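PDB 3ERV: putative C39-like peptidase from Bacillus anthracis, which is of unknown function but is probably a C39-like cysteine peptidase or a close relative of one. Local coordinates for residues Leu59-Ile64 with Gly142-Ile147; Lys68-Asn73 with Ala116-Pro121. One frame throughout, in Å; residues are numbered along the deposited sequence.

In the fold
Both contacts are partly buried and have centres about 12 Å apart, but interaction 2 reaches the surface with two exposed lysines, Lys70 and Lys118, while none of the touching residues of interaction 1 is exposed. Interaction 1 sets the end of helix 50-61 against the loop that leads into strand 145-150 of the large antiparallel sheet; interaction 2 joins helix 68-74 to the end of helix 109-119. They meet through apolar packing of Leu59 and Ile64 on Tyr119 and Leu120. Each is carried by a tyrosine, but the chemistry differs: Tyr61 rests on a proline and reaches a backbone carbonyl through water, whereas Tyr119 packs on Leu71 and takes a direct bond from a lysine in a charged cluster.

Interaction 1: residues Leu59-Ile64 with Gly142-Ile147; sequences LQYAGI and GQPVVI
Tyr61, near the end of helix 50-61, carries the contact by setting its ring against Gly142 and Pro144. A chi1 of -163° swings the ring over beside the tyrosine's own carbonyl carbon and out toward that loop. Near the backbone, CD2 of Tyr61 packs against CD of Pro144 at 3.7 Å, with CG of the proline almost as close. The two side chains cross at a slant. Farther out, the carbonyl O of Gly142 lies near the ring plane, at the edge, 3.6 Å from CE2 of Tyr61. A water completes the polar end: it stands 2.7 Å from Tyr61 OH and donates to Gly142 O, also at 2.7 Å. Gly142 itself is where helix 132-140 has given way to loop, in a Schellman motif with positive phi; Gly63 does the same two residues past Tyr61. The contact thus brings together two helix ends. Tyr223 of strand 220-223 touches both Tyr61 and Pro144, tying the pair to the sheet. With apolar packing at the root of the tyrosine and a single water bridging its hydroxyl to a backbone carbonyl, the two chain turns are joined without a direct polar bond between them.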
loop_
_atom_site.group_PDB
_atom_site.type_symbol
_atom_site.label_atom_id
_atom_site.label_comp_id
_atom_site.label_asym_id
_atom_site.label_seq_id
_atom_site.Cartn_x
_atom_site.Cartn_y
_atom_site.Cartn_z
ATOM N N LEU A 59 1.358 8.482 7.536
ATOM C CA LEU A 59 1.400 9.955 7.693
ATOM C C LEU A 59 1.193 10.433 9.150
ATOM O O LEU A 59 1.920 11.314 9.625
ATOM C CB LEU A 59 0.330 10.594 6.790
ATOM C CG LEU A 59 0.711 10.561 5.279
ATOM C CD1 LEU A 59 -0.370 11.229 4.419
ATOM C CD2 LEU A 59 2.063 11.251 5.081
ATOM N N GLN A 60 0.180 9.890 9.832
ATOM C CA GLN A 60 -0.021 10.127 11.269
ATOM C C GLN A 60 1.220 9.847 12.108
ATOM O O GLN A 60 1.629 10.692 12.924
ATOM C CB GLN A 60 -1.204 9.298 11.811
ATOM C CG GLN A 60 -2.492 9.816 11.309
ATOM C CD GLN A 60 -3.681 9.008 11.769
ATOM O OE1 GLN A 60 -3.550 8.090 12.603
ATOM N NE2 GLN A 60 -4.875 9.346 11.229
ATOM N N TYR A 61 1.810 8.661 11.943
ATOM C CA TYR A 61 3.031 8.330 12.695
ATOM C C TYR A 61 4.171 9.294 12.363
ATOM O O TYR A 61 4.981 9.609 13.214
ATOM C CB TYR A 61 3.517 6.940 12.328
ATOM C CG TYR A 61 4.495 6.327 13.288
ATOM C CD1 TYR A 61 4.141 6.105 14.621
ATOM C CD2 TYR A 61 5.766 5.935 12.851
ATOM C CE1 TYR A 61 5.029 5.462 15.491
ATOM C CE2 TYR A 61 6.678 5.332 13.713
ATOM C CZ TYR A 61 6.297 5.088 15.018
ATOM O OH TYR A 61 7.172 4.479 15.845
ATOM N N ALA A 62 4.233 9.739 11.120
ATOM C CA ALA A 62 5.223 10.748 10.737
ATOM C C ALA A 62 4.930 12.149 11.322
ATOM O O ALA A 62 5.733 13.055 11.148
ATOM C CB ALA A 62 5.349 10.809 9.223
ATOM N N GLY A 63 3.792 12.338 12.006
ATOM C CA GLY A 63 3.516 13.623 12.602
ATOM C C GLY A 63 2.465 14.473 11.893
ATOM O O GLY A 63 2.191 15.597 12.308
ATOM N N ILE A 64 1.851 13.946 10.830
ATOM C CA ILE A 64 0.867 14.735 10.078
ATOM C C ILE A 64 -0.546 14.501 10.629
ATOM O O ILE A 64 -0.932 13.337 10.855
ATOM C CB ILE A 64 0.881 14.367 8.560
ATOM C CG1 ILE A 64 2.316 14.425 8.002
ATOM C CG2 ILE A 64 -0.169 15.242 7.774
ATOM C CD1 ILE A 64 2.958 15.822 8.077
ATOM N N GLY A 142 13.132 3.132 12.147
ATOM C CA GLY A 142 11.992 3.741 12.824
ATOM C C GLY A 142 10.901 4.252 11.898
ATOM O O GLY A 142 9.937 4.906 12.344
ATOM N N GLN A 143 11.050 3.994 10.601
ATOM C CA GLN A 143 10.049 4.440 9.604
ATOM C C GLN A 143 9.304 3.248 8.977
ATOM O O GLN A 143 9.898 2.463 8.225
ATOM C CB GLN A 143 10.664 5.316 8.492
ATOM C CG GLN A 143 11.115 6.705 8.963
ATOM C CD GLN A 143 12.250 6.578 9.924
ATOM O OE1 GLN A 143 13.287 5.965 9.602
ATOM N NE2 GLN A 143 12.065 7.100 11.131
ATOM N N PRO A 144 8.008 3.128 9.278
ATOM C CA PRO A 144 7.195 2.035 8.703
ATOM C C PRO A 144 6.985 2.254 7.191
ATOM O O PRO A 144 7.228 3.366 6.663
ATOM C CB PRO A 144 5.859 2.151 9.458
ATOM C CG PRO A 144 5.716 3.634 9.783
ATOM C CD PRO A 144 7.182 4.152 9.966
ATOM N N VAL A 145 6.554 1.213 6.493
ATOM C CA VAL A 145 6.547 1.250 5.035
ATOM C C VAL A 145 5.167 0.794 4.519
ATOM O O VAL A 145 4.689 -0.264 4.898
ATOM C CB VAL A 145 7.673 0.309 4.483
ATOM C CG1 VAL A 145 7.779 0.356 2.915
ATOM C CG2 VAL A 145 8.995 0.619 5.188
ATOM N N VAL A 146 4.541 1.594 3.664
ATOM C CA VAL A 146 3.313 1.197 3.037
ATOM C C VAL A 146 3.647 0.278 1.848
ATOM O O VAL A 146 4.488 0.622 1.000
ATOM C CB VAL A 146 2.535 2.420 2.560
ATOM C CG1 VAL A 146 1.276 2.002 1.715
ATOM C CG2 VAL A 146 2.190 3.318 3.750
ATOM N N ILE A 147 3.007 -0.893 1.785
ATOM C CA ILE A 147 3.341 -1.831 0.713
ATOM C C ILE A 147 2.129 -2.364 -0.065
ATOM O O ILE A 147 1.061 -2.613 0.501
ATOM C CB ILE A 147 4.238 -2.991 1.212
ATOM C CG1 ILE A 147 3.433 -3.908 2.114
ATOM C CG2 ILE A 147 5.548 -2.483 1.916
ATOM C CD1 ILE A 147 2.979 -5.159 1.395
HETATM O O HOH W 1 9.629 5.022 14.999
#

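Interaction 2: residues Lys68-Asn73 with Ala116-Pro121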
loop_
_atom_site.group_PDB
_atom_site.type_symbol
_atom_site.label_atom_id
_atom_site.label_comp_id
_atom_site.label_asym_id
_atom_site.label_seq_id
_atom_site.Cartn_x
_atom_site.Cartn_y
_atom_site.Cartn_z
ATOM N N LYS A 68 -8.128 9.169 6.738
ATOM C CA LYS A 68 -8.339 8.408 5.532
ATOM C C LYS A 68 -9.354 9.034 4.551
ATOM O O LYS A 68 -9.235 8.808 3.353
ATOM C CB LYS A 68 -8.769 6.987 5.883
ATOM C CG LYS A 68 -10.240 6.870 6.321
ATOM C CD LYS A 68 -10.486 5.505 7.046
ATOM C CE LYS A 68 -11.975 5.271 7.214
ATOM N NZ LYS A 68 -12.305 4.340 8.314
ATOM N N MET A 69 -10.352 9.777 5.045
ATOM C CA MET A 69 -11.359 10.386 4.173
ATOM C C MET A 69 -10.772 11.535 3.349
ATOM O O MET A 69 -11.115 11.742 2.171
ATOM C CB MET A 69 -12.587 10.886 4.985
ATOM C CG MET A 69 -13.292 9.767 5.871
ATOM S SD MET A 69 -13.839 8.406 4.823
ATOM C CE MET A 69 -14.802 9.344 3.599
ATOM N N LYS A 70 -9.895 12.317 3.962
ATOM C CA LYS A 70 -9.259 13.395 3.210
ATOM C C LYS A 70 -8.353 12.798 2.132
ATOM O O LYS A 70 -8.313 13.251 1.000
ATOM C CB LYS A 70 -8.466 14.325 4.156
ATOM C CG LYS A 70 -7.804 15.507 3.433
ATOM C CD LYS A 70 -7.979 16.808 4.282
ATOM C CE LYS A 70 -7.278 18.049 3.698
ATOM N NZ LYS A 70 -5.786 17.919 3.693
ATOM N N LEU A 71 -7.634 11.742 2.480
ATOM C CA LEU A 71 -6.725 11.117 1.527
ATOM C C LEU A 71 -7.508 10.448 0.385
ATOM O O LEU A 71 -7.050 10.428 -0.795
ATOM C CB LEU A 71 -5.812 10.081 2.224
ATOM C CG LEU A 71 -4.865 10.715 3.266
ATOM C CD1 LEU A 71 -4.034 9.614 3.899
ATOM C CD2 LEU A 71 -3.933 11.764 2.619
ATOM N N ALA A 72 -8.663 9.883 0.749
ATOM C CA ALA A 72 -9.530 9.260 -0.246
ATOM C C ALA A 72 -10.059 10.287 -1.260
ATOM O O ALA A 72 -10.259 9.960 -2.436
ATOM C CB ALA A 72 -10.668 8.555 0.409
ATOM N N ASN A 73 -10.306 11.518 -0.823
ATOM C CA ASN A 73 -10.743 12.505 -1.764
ATOM C C ASN A 73 -9.574 13.033 -2.594
ATOM O O ASN A 73 -9.747 13.396 -3.753
ATOM C CB ASN A 73 -11.461 13.653 -1.053
ATOM C CG ASN A 73 -12.024 14.644 -2.029
ATOM O OD1 ASN A 73 -11.791 15.823 -1.919
ATOM N ND2 ASN A 73 -12.760 14.148 -3.016
ATOM N N ALA A 116 1.587 11.193 -0.898
ATOM C CA ALA A 116 2.427 11.250 0.303
ATOM C C ALA A 116 3.256 12.550 0.320
ATOM O O ALA A 116 3.460 13.169 1.383
ATOM C CB ALA A 116 3.388 10.019 0.383
ATOM N N LYS A 117 3.769 12.908 -0.858
ATOM C CA LYS A 117 4.562 14.138 -1.034
ATOM C C LYS A 117 3.791 15.430 -0.763
ATOM O O LYS A 117 4.384 16.407 -0.361
ATOM C CB LYS A 117 5.101 14.205 -2.460
ATOM C CG LYS A 117 6.140 13.201 -2.770
ATOM C CD LYS A 117 7.300 13.923 -3.467
ATOM C CE LYS A 117 8.368 14.271 -2.464
ATOM N NZ LYS A 117 9.249 15.366 -3.018
ATOM N N LYS A 118 2.478 15.431 -0.985
ATOM C CA LYS A 118 1.669 16.580 -0.661
ATOM C C LYS A 118 1.887 16.915 0.822
ATOM O O LYS A 118 1.977 18.088 1.220
ATOM C CB LYS A 118 0.179 16.302 -0.913
ATOM C CG LYS A 118 -0.702 17.540 -0.753
ATOM C CD LYS A 118 -2.222 17.247 -0.707
ATOM C CE LYS A 118 -3.022 18.502 -0.329
ATOM N NZ LYS A 118 -3.343 18.510 1.140
ATOM N N TYR A 119 1.981 15.873 1.639
ATOM C CA TYR A 119 2.033 16.061 3.082
ATOM C C TYR A 119 3.471 16.032 3.638
ATOM O O TYR A 119 3.727 16.597 4.691
ATOM C CB TYR A 119 1.195 14.977 3.773
ATOM C CG TYR A 119 -0.251 15.200 3.584
ATOM C CD1 TYR A 119 -0.969 15.996 4.477
ATOM C CD2 TYR A 119 -0.917 14.678 2.473
ATOM C CE1 TYR A 119 -2.290 16.224 4.266
ATOM C CE2 TYR A 119 -2.239 14.908 2.275
ATOM C CZ TYR A 119 -2.909 15.668 3.166
ATOM O OH TYR A 119 -4.229 15.889 2.952
ATOM N N LEU A 120 4.369 15.347 2.948
ATOM C CA LEU A 120 5.780 15.272 3.342
ATOM C C LEU A 120 6.699 15.614 2.132
ATOM O O LEU A 120 7.450 14.751 1.628
ATOM C CB LEU A 120 6.095 13.868 3.860
ATOM C CG LEU A 120 5.365 13.379 5.130
ATOM C CD1 LEU A 120 5.654 11.867 5.329
ATOM C CD2 LEU A 120 5.770 14.187 6.360
ATOM N N PRO A 121 6.611 16.863 1.638
ATOM C CA PRO A 121 7.320 17.193 0.382
ATOM C C PRO A 121 8.808 16.926 0.444
ATOM O O PRO A 121 9.421 16.572 -0.568
ATOM C CB PRO A 121 7.039 18.682 0.180
ATOM C CG PRO A 121 6.499 19.188 1.508
ATOM C CD PRO A 121 5.829 17.994 2.159
#
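Within Lys68-Asn73, Lys70 and Leu71 meet the end of helix 109-119, and both do so at the side chain of Tyr119. Lys70 comes first. Bends at chi2 and chi4 fold its chain around the phenol oxygen: CG of Lys70 lies 3.6 Å from Tyr119 OH, while NZ of Lys70 donates to Tyr119 OH at 2.7 Å. Lys70 NZ lies near the plane of the tyrosine ring. Lys118 reaches the same oxygen from the tyrosine's own side of the contact, its NZ giving only a weak bond of 3.3 Å to Tyr119 OH. That leaves NZ of Lys70 and NZ of Lys118 just 3.6 Å apart, with their chains crossing at about a right angle. Glu74, at the end of helix 68-74, probably offsets the like charges: it forms a salt bridge with Lys70, a long, weak ion pair with Lys118 and a hydrogen bond with Tyr119 OH. The phenol oxygen is thereby gripped by a carboxylate as well as by the lysines, which would fix the ring's outer end.

One residue on, Leu71 turns to apolar packing. Its CD2 lies 3.6 Å from CE2 of Tyr119, meeting the ring obliquely. The tyrosine is therefore polar at its hydroxyl and apolar along its flank.

Around the contact, Leu71 also packs on Val52 and Ala56 of helix 50-61 and on Val66 of the loop that follows that helix. Ile64 of the same loop touches both Tyr119 and Leu120, and Leu59 of helix 50-61 packs on Leu120 as well. On the side of the sheet, Ala116 and Leu120 rest on Ile221 and Tyr223 of strand 220-223.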